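Side-chain contacts in oxidoreductase, iron/ascorbate family (Shewanella oneidensis, PDB 3ON7), which probably acts as an iron(II)-dependent oxygenase that uses 2-oxoglutarate and O2, oxidising L-arginine and forming ethene: residues B[27-32]-B[201-206]; B[48-53]-B[67-72]; B[75-78]-B[82-85]; B[108-113]-B[150-155]; B[257-260]-B[264-267]. All blocks are in the same frame, centred on the assembly; numbering follows the deposited sequence.

Interaction 1: residues B[27-32]-B[201-206]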
# COMPACT_ATOMS: atom_id res chain seq x y z
N PHE B 27 -5.91 -15.53 27.67
CA PHE B 27 -6.23 -16.74 26.93
C PHE B 27 -7.30 -17.57 27.65
O PHE B 27 -7.42 -17.52 28.88
CB PHE B 27 -4.99 -17.63 26.77
CG PHE B 27 -4.17 -17.31 25.55
CD1 PHE B 27 -3.47 -16.10 25.46
CD2 PHE B 27 -4.09 -18.22 24.50
CE1 PHE B 27 -2.74 -15.81 24.35
CE2 PHE B 27 -3.35 -17.93 23.39
CZ PHE B 27 -2.66 -16.73 23.31
N GLY B 28 -8.03 -18.34 26.86
CA GLY B 28 -9.03 -19.27 27.37
C GLY B 28 -9.00 -20.51 26.53
O GLY B 28 -8.84 -20.44 25.32
N VAL B 29 -9.15 -21.67 27.16
CA VAL B 29 -9.10 -22.95 26.45
C VAL B 29 -10.46 -23.64 26.62
O VAL B 29 -10.91 -23.81 27.73
CB VAL B 29 -7.98 -23.82 27.05
CG1 VAL B 29 -7.92 -25.16 26.36
CG2 VAL B 29 -6.65 -23.10 26.97
N LEU B 30 -11.13 -23.98 25.52
CA LEU B 30 -12.43 -24.65 25.59
C LEU B 30 -12.38 -26.06 25.03
O LEU B 30 -11.92 -26.25 23.90
CB LEU B 30 -13.49 -23.87 24.82
CG LEU B 30 -14.03 -22.59 25.44
CD1 LEU B 30 -14.99 -21.93 24.46
CD2 LEU B 30 -14.70 -22.86 26.76
N SER B 31 -12.88 -27.03 25.79
CA SER B 31 -13.12 -28.39 25.26
C SER B 31 -14.60 -28.63 24.98
O SER B 31 -15.46 -27.86 25.44
CB SER B 31 -12.59 -29.45 26.22
OG SER B 31 -13.56 -29.79 27.17
N ASN B 32 -14.88 -29.68 24.21
CA ASN B 32 -16.25 -30.07 23.89
C ASN B 32 -17.11 -28.91 23.38
O ASN B 32 -18.22 -28.72 23.84
CB ASN B 32 -16.90 -30.68 25.12
CG ASN B 32 -16.20 -31.94 25.56
OD1 ASN B 32 -15.30 -31.91 26.39
ND2 ASN B 32 -16.59 -33.06 24.96
N LEU B 201 3.68 -20.32 30.08
CA LEU B 201 2.64 -21.30 30.37
C LEU B 201 2.34 -22.14 29.14
O LEU B 201 2.15 -21.59 28.06
CB LEU B 201 1.35 -20.61 30.82
CG LEU B 201 1.43 -19.74 32.09
CD1 LEU B 201 0.21 -18.82 32.20
CD2 LEU B 201 1.55 -20.63 33.33
N ASP B 202 2.28 -23.46 29.31
CA ASP B 202 1.87 -24.39 28.27
C ASP B 202 0.34 -24.40 28.11
O ASP B 202 -0.40 -24.36 29.09
CB ASP B 202 2.38 -25.80 28.57
CG ASP B 202 3.91 -25.92 28.46
OD1 ASP B 202 4.49 -25.56 27.40
OD2 ASP B 202 4.53 -26.38 29.44
N VAL B 203 -0.10 -24.45 26.86
CA VAL B 203 -1.52 -24.48 26.54
C VAL B 203 -1.88 -25.93 26.23
O VAL B 203 -1.26 -26.54 25.36
CB VAL B 203 -1.85 -23.61 25.32
CG1 VAL B 203 -3.34 -23.56 25.12
CG2 VAL B 203 -1.27 -22.20 25.50
N PRO B 204 -2.85 -26.50 26.97
CA PRO B 204 -3.31 -27.86 26.68
C PRO B 204 -3.86 -27.92 25.27
O PRO B 204 -4.80 -27.19 24.96
CB PRO B 204 -4.41 -28.11 27.71
CG PRO B 204 -4.15 -27.11 28.80
CD PRO B 204 -3.46 -25.94 28.20
N SER B 205 -3.26 -28.74 24.42
CA SER B 205 -3.51 -28.69 22.99
C SER B 205 -4.10 -30.00 22.44
O SER B 205 -3.89 -30.33 21.29
CB SER B 205 -2.21 -28.35 22.27
OG SER B 205 -1.71 -27.09 22.70
N ASP B 206 -4.86 -30.71 23.27
CA ASP B 206 -5.54 -31.95 22.87
C ASP B 206 -6.49 -31.73 21.68
O ASP B 206 -6.99 -30.63 21.49
CB ASP B 206 -6.36 -32.52 24.03
CG ASP B 206 -5.52 -32.77 25.27
OD1 ASP B 206 -5.30 -31.81 26.06
OD2 ASP B 206 -5.08 -33.93 25.44

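Interaction 2: residues B[48-53]-B[67-72]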
# COMPACT_ATOMS: atom_id res chain seq x y z
N GLN B 48 -4.20 -30.17 3.81
CA GLN B 48 -2.94 -30.89 3.70
C GLN B 48 -2.72 -31.36 2.26
O GLN B 48 -1.64 -31.18 1.68
CB GLN B 48 -2.90 -32.08 4.65
CG GLN B 48 -1.56 -32.81 4.66
CD GLN B 48 -0.42 -31.91 5.10
OE1 GLN B 48 -0.26 -31.64 6.28
NE2 GLN B 48 0.38 -31.46 4.14
N ALA B 49 -3.75 -31.97 1.70
CA ALA B 49 -3.74 -32.37 0.28
C ALA B 49 -3.44 -31.21 -0.67
O ALA B 49 -2.61 -31.32 -1.57
CB ALA B 49 -5.09 -33.02 -0.07
N PHE B 50 -4.12 -30.10 -0.46
CA PHE B 50 -3.88 -28.89 -1.25
C PHE B 50 -2.42 -28.49 -1.26
O PHE B 50 -1.87 -28.23 -2.32
CB PHE B 50 -4.73 -27.73 -0.72
CG PHE B 50 -4.40 -26.41 -1.33
CD1 PHE B 50 -4.89 -26.07 -2.57
CD2 PHE B 50 -3.60 -25.51 -0.66
CE1 PHE B 50 -4.59 -24.86 -3.14
CE2 PHE B 50 -3.28 -24.29 -1.22
CZ PHE B 50 -3.77 -23.96 -2.46
N PHE B 51 -1.79 -28.43 -0.09
CA PHE B 51 -0.38 -28.01 0.02
C PHE B 51 0.59 -29.06 -0.49
O PHE B 51 1.72 -28.73 -0.83
CB PHE B 51 -0.01 -27.69 1.47
CG PHE B 51 -0.68 -26.48 2.02
CD1 PHE B 51 -0.38 -25.23 1.54
CD2 PHE B 51 -1.62 -26.59 3.02
CE1 PHE B 51 -0.98 -24.11 2.06
CE2 PHE B 51 -2.26 -25.48 3.52
CZ PHE B 51 -1.94 -24.24 3.04
N ASN B 52 0.14 -30.31 -0.56
CA ASN B 52 0.99 -31.41 -1.03
C ASN B 52 1.04 -31.56 -2.56
O ASN B 52 1.72 -32.47 -3.04
CB ASN B 52 0.58 -32.73 -0.35
CG ASN B 52 1.12 -32.83 1.06
OD1 ASN B 52 1.90 -31.99 1.49
ND2 ASN B 52 0.72 -33.88 1.79
N SER B 53 0.36 -30.68 -3.31
CA SER B 53 0.30 -30.66 -4.78
C SER B 53 0.98 -29.40 -5.33
O SER B 53 0.97 -28.37 -4.65
CB SER B 53 -1.16 -30.60 -5.22
OG SER B 53 -1.77 -29.34 -4.91
N ASP B 67 -5.15 -11.94 -0.69
CA ASP B 67 -5.93 -13.15 -0.52
C ASP B 67 -5.36 -14.23 -1.43
O ASP B 67 -4.96 -13.96 -2.57
CB ASP B 67 -7.43 -12.91 -0.83
CG ASP B 67 -7.70 -12.41 -2.27
OD1 ASP B 67 -7.08 -11.41 -2.69
OD2 ASP B 67 -8.58 -13.00 -2.96
N GLY B 68 -5.30 -15.47 -0.92
CA GLY B 68 -4.82 -16.60 -1.73
C GLY B 68 -3.63 -17.32 -1.12
O GLY B 68 -3.44 -17.29 0.09
N PHE B 69 -2.83 -17.97 -1.96
CA PHE B 69 -1.74 -18.83 -1.50
C PHE B 69 -0.38 -18.12 -1.39
O PHE B 69 0.04 -17.43 -2.31
CB PHE B 69 -1.61 -20.02 -2.44
CG PHE B 69 -0.39 -20.83 -2.23
CD1 PHE B 69 -0.14 -21.40 -1.01
CD2 PHE B 69 0.49 -21.05 -3.26
CE1 PHE B 69 0.98 -22.16 -0.81
CE2 PHE B 69 1.63 -21.83 -3.06
CZ PHE B 69 1.87 -22.38 -1.83
N PHE B 70 0.31 -18.34 -0.28
CA PHE B 70 1.64 -17.76 -0.01
C PHE B 70 2.67 -18.87 0.09
O PHE B 70 2.75 -19.54 1.12
CB PHE B 70 1.62 -16.98 1.33
CG PHE B 70 0.88 -15.69 1.25
CD1 PHE B 70 -0.50 -15.66 1.38
CD2 PHE B 70 1.55 -14.50 1.02
CE1 PHE B 70 -1.21 -14.44 1.32
CE2 PHE B 70 0.85 -13.28 0.94
CZ PHE B 70 -0.53 -13.24 1.07
N PRO B 71 3.49 -19.05 -0.96
CA PRO B 71 4.50 -20.10 -0.88
C PRO B 71 5.68 -19.65 -0.05
O PRO B 71 5.82 -18.46 0.22
CB PRO B 71 4.94 -20.29 -2.33
CG PRO B 71 4.69 -18.96 -2.97
CD PRO B 71 3.50 -18.37 -2.27
N ALA B 72 6.51 -20.61 0.37
CA ALA B 72 7.81 -20.32 0.96
C ALA B 72 8.78 -20.22 -0.23
O ALA B 72 9.48 -21.17 -0.55
CB ALA B 72 8.27 -21.45 1.92

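Interaction 3: residues B[75-78]-B[82-85]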
# COMPACT_ATOMS: atom_id res chain seq x y z
N SER B 75 14.89 -17.91 -2.50
CA SER B 75 15.70 -16.97 -3.26
C SER B 75 17.16 -17.21 -2.93
O SER B 75 17.48 -17.77 -1.89
CB SER B 75 15.28 -15.52 -2.99
OG SER B 75 15.16 -15.29 -1.61
N GLU B 76 18.05 -16.83 -3.85
CA GLU B 76 19.49 -17.04 -3.65
C GLU B 76 20.18 -15.69 -3.51
O GLU B 76 19.81 -14.74 -4.18
CB GLU B 76 20.07 -17.89 -4.79
CG GLU B 76 21.61 -18.10 -4.71
CD GLU B 76 22.09 -19.26 -5.60
OE1 GLU B 76 21.26 -19.87 -6.31
OE2 GLU B 76 23.31 -19.57 -5.57
N THR B 77 21.17 -15.61 -2.63
CA THR B 77 21.78 -14.34 -2.24
C THR B 77 23.11 -14.14 -2.95
O THR B 77 23.55 -15.01 -3.69
CB THR B 77 22.02 -14.29 -0.72
OG1 THR B 77 23.06 -15.20 -0.35
CG2 THR B 77 20.74 -14.63 0.04
N ALA B 78 23.75 -13.01 -2.70
CA ALA B 78 25.05 -12.70 -3.33
C ALA B 78 26.16 -13.72 -3.00
O ALA B 78 27.07 -13.94 -3.81
CB ALA B 78 25.49 -11.28 -2.95
N THR B 82 20.63 -19.26 0.56
CA THR B 82 19.22 -19.22 0.18
C THR B 82 18.37 -18.65 1.33
O THR B 82 18.69 -18.85 2.49
CB THR B 82 18.69 -20.63 -0.16
OG1 THR B 82 18.37 -21.31 1.06
CG2 THR B 82 19.73 -21.46 -0.96
N VAL B 83 17.30 -17.94 0.99
CA VAL B 83 16.34 -17.48 1.98
C VAL B 83 15.01 -18.18 1.72
O VAL B 83 14.53 -18.19 0.60
CB VAL B 83 16.17 -15.93 1.94
CG1 VAL B 83 14.95 -15.48 2.75
CG2 VAL B 83 17.44 -15.26 2.42
N LYS B 84 14.44 -18.78 2.76
CA LYS B 84 13.25 -19.61 2.64
C LYS B 84 12.59 -19.78 4.00
O LYS B 84 13.20 -20.32 4.92
CB LYS B 84 13.63 -20.99 2.07
CG LYS B 84 12.46 -21.94 1.79
CD LYS B 84 12.99 -23.35 1.51
CE LYS B 84 12.13 -24.44 2.16
NZ LYS B 84 12.78 -25.80 2.21
N ASP B 85 11.34 -19.34 4.14
CA ASP B 85 10.63 -19.46 5.39
C ASP B 85 10.29 -20.94 5.59
O ASP B 85 10.34 -21.73 4.64
CB ASP B 85 9.38 -18.59 5.40
CG ASP B 85 8.92 -18.22 6.81
OD1 ASP B 85 9.46 -18.75 7.79
OD2 ASP B 85 8.01 -17.37 6.95

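Interaction 4: residues B[108-113]-B[150-155]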
# COMPACT_ATOMS: atom_id res chain seq x y z
N ALA B 108 -18.12 -23.06 5.56
CA ALA B 108 -18.96 -23.61 6.63
C ALA B 108 -18.20 -23.49 7.95
O ALA B 108 -18.78 -23.11 8.95
CB ALA B 108 -19.35 -25.06 6.34
N TYR B 109 -16.91 -23.77 7.95
CA TYR B 109 -16.12 -23.62 9.16
C TYR B 109 -16.04 -22.15 9.61
O TYR B 109 -16.26 -21.85 10.78
CB TYR B 109 -14.71 -24.22 9.03
CG TYR B 109 -13.89 -23.92 10.27
CD1 TYR B 109 -14.01 -24.70 11.40
CD2 TYR B 109 -13.02 -22.82 10.32
CE1 TYR B 109 -13.30 -24.43 12.54
CE2 TYR B 109 -12.30 -22.54 11.47
CZ TYR B 109 -12.45 -23.35 12.57
OH TYR B 109 -11.76 -23.08 13.73
N TYR B 110 -15.71 -21.26 8.68
CA TYR B 110 -15.66 -19.81 8.93
C TYR B 110 -16.96 -19.31 9.57
O TYR B 110 -16.93 -18.50 10.51
CB TYR B 110 -15.43 -19.07 7.61
CG TYR B 110 -15.34 -17.55 7.70
CD1 TYR B 110 -16.48 -16.74 7.66
CD2 TYR B 110 -14.09 -16.91 7.74
CE1 TYR B 110 -16.37 -15.33 7.73
CE2 TYR B 110 -13.97 -15.53 7.80
CZ TYR B 110 -15.11 -14.74 7.79
OH TYR B 110 -14.96 -13.36 7.85
N GLU B 111 -18.09 -19.78 9.04
CA GLU B 111 -19.40 -19.36 9.52
C GLU B 111 -19.58 -19.87 10.95
O GLU B 111 -19.97 -19.11 11.84
CB GLU B 111 -20.51 -19.90 8.58
CG GLU B 111 -21.95 -19.61 9.02
CD GLU B 111 -23.00 -20.23 8.08
N LYS B 112 -19.24 -21.15 11.16
CA LYS B 112 -19.44 -21.79 12.46
C LYS B 112 -18.51 -21.23 13.53
O LYS B 112 -18.88 -21.17 14.70
CB LYS B 112 -19.26 -23.31 12.33
CG LYS B 112 -20.43 -24.01 11.60
CD LYS B 112 -20.19 -25.52 11.44
CE LYS B 112 -21.50 -26.31 11.25
NZ LYS B 112 -21.89 -26.52 9.83
N ALA B 113 -17.30 -20.84 13.13
CA ALA B 113 -16.34 -20.31 14.06
C ALA B 113 -16.65 -18.86 14.41
O ALA B 113 -16.41 -18.43 15.54
CB ALA B 113 -14.92 -20.45 13.51
N THR B 150 -11.93 -9.77 8.82
CA THR B 150 -11.72 -11.02 9.56
C THR B 150 -11.06 -12.01 8.61
O THR B 150 -11.51 -12.15 7.47
CB THR B 150 -13.01 -11.57 10.19
OG1 THR B 150 -13.29 -10.82 11.37
CG2 THR B 150 -12.87 -13.09 10.56
N LEU B 151 -9.99 -12.63 9.09
CA LEU B 151 -9.10 -13.47 8.27
C LEU B 151 -8.98 -14.88 8.83
O LEU B 151 -8.68 -15.06 10.00
CB LEU B 151 -7.70 -12.83 8.22
CG LEU B 151 -6.50 -13.69 7.82
CD1 LEU B 151 -6.65 -14.09 6.37
CD2 LEU B 151 -5.20 -12.90 8.05
N LEU B 152 -9.20 -15.88 7.99
CA LEU B 152 -8.91 -17.28 8.32
C LEU B 152 -7.64 -17.65 7.56
O LEU B 152 -7.61 -17.64 6.35
CB LEU B 152 -10.10 -18.18 7.95
CG LEU B 152 -9.98 -19.69 8.11
CD1 LEU B 152 -9.46 -20.06 9.47
CD2 LEU B 152 -11.33 -20.35 7.83
N ARG B 153 -6.57 -17.87 8.31
CA ARG B 153 -5.22 -18.06 7.83
C ARG B 153 -4.96 -19.56 8.01
O ARG B 153 -5.08 -20.09 9.11
CB ARG B 153 -4.31 -17.20 8.72
CG ARG B 153 -2.85 -17.14 8.40
CD ARG B 153 -2.11 -15.96 9.14
NE ARG B 153 -0.96 -15.55 8.33
CZ ARG B 153 0.33 -15.61 8.69
NH1 ARG B 153 0.73 -16.01 9.89
NH2 ARG B 153 1.24 -15.22 7.81
N ILE B 154 -4.68 -20.26 6.91
CA ILE B 154 -4.39 -21.69 6.98
C ILE B 154 -2.88 -21.85 6.83
O ILE B 154 -2.34 -21.59 5.76
CB ILE B 154 -5.17 -22.45 5.90
CG1 ILE B 154 -6.65 -22.11 6.03
CG2 ILE B 154 -4.92 -24.01 5.99
CD1 ILE B 154 -7.58 -22.86 5.15
N LEU B 155 -2.22 -22.26 7.92
CA LEU B 155 -0.76 -22.37 7.97
C LEU B 155 -0.31 -23.80 7.74
O LEU B 155 -0.91 -24.74 8.27
CB LEU B 155 -0.24 -21.89 9.33
CG LEU B 155 -0.11 -20.38 9.46
CD1 LEU B 155 1.28 -19.93 9.09
CD2 LEU B 155 -1.14 -19.66 8.59
O HOH W 1 -13.69 -11.62 6.32

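Interaction 5: residues B[257-260]-B[264-267]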
# COMPACT_ATOMS: atom_id res chain seq x y z
N SER B 257 -14.25 1.32 11.15
CA SER B 257 -14.86 2.49 11.76
C SER B 257 -15.33 2.29 13.20
O SER B 257 -15.90 3.22 13.77
CB SER B 257 -16.06 2.94 10.92
OG SER B 257 -17.06 1.94 10.91
N VAL B 258 -15.12 1.12 13.80
CA VAL B 258 -15.53 0.94 15.19
C VAL B 258 -14.65 1.78 16.08
O VAL B 258 -13.43 1.73 15.97
CB VAL B 258 -15.40 -0.51 15.66
CG1 VAL B 258 -15.52 -0.60 17.20
CG2 VAL B 258 -16.43 -1.37 15.00
N VAL B 259 -15.27 2.57 16.95
CA VAL B 259 -14.53 3.35 17.93
C VAL B 259 -14.12 2.40 19.04
O VAL B 259 -14.95 1.67 19.55
CB VAL B 259 -15.39 4.49 18.53
CG1 VAL B 259 -14.64 5.20 19.64
CG2 VAL B 259 -15.80 5.47 17.43
N LEU B 260 -12.83 2.39 19.37
CA LEU B 260 -12.31 1.50 20.41
C LEU B 260 -12.22 2.19 21.76
O LEU B 260 -12.37 1.56 22.79
CB LEU B 260 -10.92 1.00 20.03
CG LEU B 260 -10.83 0.07 18.82
CD1 LEU B 260 -9.37 -0.06 18.37
CD2 LEU B 260 -11.45 -1.30 19.13
N TYR B 264 -8.70 5.99 19.74
CA TYR B 264 -8.64 5.27 18.48
C TYR B 264 -9.94 4.67 17.97
O TYR B 264 -10.77 4.17 18.74
CB TYR B 264 -7.68 4.08 18.63
CG TYR B 264 -6.26 4.37 19.07
CD1 TYR B 264 -5.30 4.79 18.15
CD2 TYR B 264 -5.86 4.15 20.38
CE1 TYR B 264 -3.98 5.01 18.56
CE2 TYR B 264 -4.56 4.35 20.79
CZ TYR B 264 -3.62 4.78 19.87
OH TYR B 264 -2.32 5.01 20.27
N THR B 265 -10.08 4.66 16.65
CA THR B 265 -10.91 3.69 15.96
C THR B 265 -10.01 2.51 15.57
O THR B 265 -8.78 2.58 15.70
CB THR B 265 -11.49 4.28 14.68
OG1 THR B 265 -10.41 4.70 13.85
CG2 THR B 265 -12.40 5.46 14.98
N ALA B 266 -10.60 1.42 15.08
CA ALA B 266 -9.78 0.26 14.70
C ALA B 266 -8.85 0.66 13.54
O ALA B 266 -7.67 0.30 13.51
CB ALA B 266 -10.66 -0.92 14.31
N ASP B 267 -9.40 1.43 12.61
CA ASP B 267 -8.65 1.95 11.48
C ASP B 267 -7.49 2.85 11.93
O ASP B 267 -6.38 2.68 11.47
CB ASP B 267 -9.61 2.72 10.56
CG ASP B 267 -9.01 3.02 9.19
OD1 ASP B 267 -8.67 2.08 8.44
OD2 ASP B 267 -8.91 4.20 8.85

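Interaction 1: residues B[27-32]-B[201-206]
Val29 meets Val203 and Pro204 in a small, buried, largely apolar contact between two layers of the double-stranded beta-helix (jelly-roll) fold expected of 2-oxoglutarate oxygenases. Val29 sits on strand 27-31 of the eight-stranded sheet, hydrogen-bonded through its backbone to Ile7. Its partners belong to the chain that leaves strand 200-202, an outer strand of the four-stranded sheet. No hydrogen bond links the two segments, which meet through van der Waals contact.

Both branches of Val29 are used. CG1 lies anti to the backbone N (chi1 179°), an orientation that directs CG2 at the neighbouring valine: Val29 CG2 comes within 3.8 Å of Val203 CG1, the two side chains passing at a slant. The same methyl, Val29 CG2, also touches the proline ring at Pro204 CD, 4.4 Å away, while Val29 CG1 comes to 4.0 Å from Pro204 O. That carbonyl has a polar partner in Asn209.

Behind Val203 stand Leu191 and Val193 of the four-stranded sheet, and Phe27 meets the ring of His231 edge to face. His231, His174 and Asp176 look like the iron-binding triad of this family, here without metal; the Val203 side chain lies near that group without touching it. Within the segment that carries Val203, Ser205 OG donates to Val203 O at 2.8 Å, from above the carbonyl plane.

Interaction 2: residues B[48-53]-B[67-72]
Three phenylalanine rings meet where the end of helix 37-51 faces strand 68-70, and each is turned differently. Phe69 reaches across from the strand with its CG anti to the backbone N (chi1 169°), presenting the CD1-CE1 side of its ring to the helix. Phe51 answers with the CE1 corner: Phe51 CE1 is 4.0 Å from Phe69 CE1, and that Phe69 atom lies in the plane of the Phe51 ring, at its edge. Seen from Phe69 the approach is slanted, so this is no stack of two flat faces. Phe50 also contributes a rim carbon, its CE2 standing 4.3 Å from Phe69 CD1, again near the plane of the Phe50 ring.

Within the helix the two neighbours are arranged another way. Phe50 CD2 lies 3.9 Å above the centre of the Phe51 ring, covering one face, while the edge of Phe51 remains directed at the strand.

The surroundings are mixed. Phe51 also reaches His156 and Ile246 of the large sheet, and Lys56 packs on both Phe50 and Phe69. Phe70, the next residue of the strand, leads away from the helix and stacks on Phe61 and Tyr89. Strand 68-70 is the outermost of its sheet in this chain, and the helix end packs on the sheet from inner strands out to this one. With no hydrogen bond across it, the junction depends on the shape and van der Waals fit of buried aromatic rings.

Interaction 3: residues B[75-78]-B[82-85]
Ser75 O is approached by two groups of the opposite strand. Val83 N donates to Ser75 O at 2.9 Å in a bond that bends only moderately, 157° at the hydrogen. Beside it Thr82 CA comes to 3.1 Å from Ser75 O, a CA-H...O contact that supplements the stronger bond. With the return bond, Ser75 N to Val83 O at 3.1 Å, the two residues form an antiparallel hydrogen-bonded pair.

The next pair, Glu76 with Thr82, is non-hydrogen-bonded, and its CA atoms close to 4.4 Å. Together these pairs make a two-stranded beta hairpin, strands 75-76 and 82-83, projecting from the edge of the protein. Ser75 and Val83 point to one face of the ribbon, Glu76 and Thr82 to the other.

On the face of Ser75 and Val83, Ser75 OG is wedged between its own backbone N and carbonyl carbon (chi1 48°), which brings Ser75 OG to 3.7 Å from Val83 CB. Past the paired residues, the methyl Thr77 CG2 touches Val83 CG2 at 4.1 Å, the two side chains crossing at nearly a right angle. The hydroxyl of Thr77 is directed into the turn, where OG1 is hydrogen-bonded to His81 N.

The hairpin leans on the second subunit: Val83 packs on Arg263 and Thr77 on Val259 of that neighbouring chain, and Asp85 OD1 makes a salt bridge with Arg263 NH2 of the same chain.

Interaction 4: residues B[108-113]-B[150-155]
Tyr109 and Tyr110 of helix 103-126 pack on Thr150 and Leu152 where strand 151-157 begins, a helix-on-sheet contact against the large sheet of the jelly-roll core. The two tyrosines straddle Leu152. Tyr109 offers its edge, with Tyr109 CD2 3.9 Å from Leu152 CD2 in the plane of the ring, while the methyl of Ala113 covers one face. Tyr110 runs past Leu152 in the opposing direction, bringing Tyr110 CD2 to 4.2 Å from Leu152 CB.

Farther out, Tyr110 OH rests against a methyl, Thr150 CG2, at 3.4 Å. Thr150 OG1 lies beside the backbone N (chi1 -78°), bonded to His253 N, which leaves CG2 anti to N and facing the tyrosine. A modelled water lies between Tyr110 OH (2.6 Å) and Thr150 O (2.5 Å); both distances are short, and the bridge is somewhat doubtful. A phenylalanine in place of Tyr110 would probably leave the Thr150 methyl without the oxygen packed on it, and any water there without its link to the helix.

Strand 151-157 runs between strands 88-92 and 245-252, hydrogen-bonding to both; Leu152 also touches Leu250 of the latter, and Tyr109 continues onto Ile43 of helix 37-51, which lies alongside on the same sheet.

Interaction 5: residues B[257-260]-B[264-267]
Two backbone hydrogen bonds join Val258 and Leu260 to the residues at the start of helix 266-277. Leu260 N donates to Tyr264 O at 2.8 Å, and Ala266 N donates to Val258 O at 3.0 Å. Val258 O has a second, softer partner in Thr265 CA, 3.2 Å away through a CA-H...O contact. Between these bonds Val259 and Thr265 form a single backbone bridge, their CA atoms 4.1 Å apart.

The apolar contacts centre on Leu260. Its CG is anti to the carbonyl carbon (chi1 -67°), which swings CD1 over the start of the helix: Leu260 CD1 lies 4.3 Å from Ala266 CB and 4.5 Å from Tyr264 CB. Separately, Leu260 CB meets the backbone at Tyr264 O, 3.4 Å away. The same side chain packs on Met217 and Glu220 of helix 216-221. An alanine here would probably leave the space of the leucine branch unfilled, with Ala266 and Met217 less well packed beside it. On the other flank Val259 CG2 meets Thr265 CG2 at 4.2 Å, and Val259 also packs on Val83 of the second subunit.

Capping accounts for the rest. Thr265 is the N-cap: its OG1 holds a backbone N in the first helical turn, while Ser268 OG is bonded to Thr265 N. This exchange has the form of a capping box, here opening a C-terminal helix whose N-terminus is tied to the preceding loop by a single backbone bridge.

Overall arrangement
Interactions 1, 2 and 4 are buried and all reach the large sheet; no hydrogen bond joins their segments directly, so they rest on side-chain fit: valines and a proline in interaction 1, phenylalanine rings in interaction 2, and tyrosines, with a doubtful water bridge, in interaction 4. Interactions 2 and 4 touch, Phe51 CZ lying 3.8 Å from Ile154 O, and the hairpin of interaction 3 adjoins interaction 2 through Ala72 and Asp85. Interactions 3 and 5 differ: each links residues close in sequence by paired backbone bonds, the first at the surface, the second partly buried. Their centres are 39 Å apart; both contact the second subunit, as do residues of interactions 2 and 4.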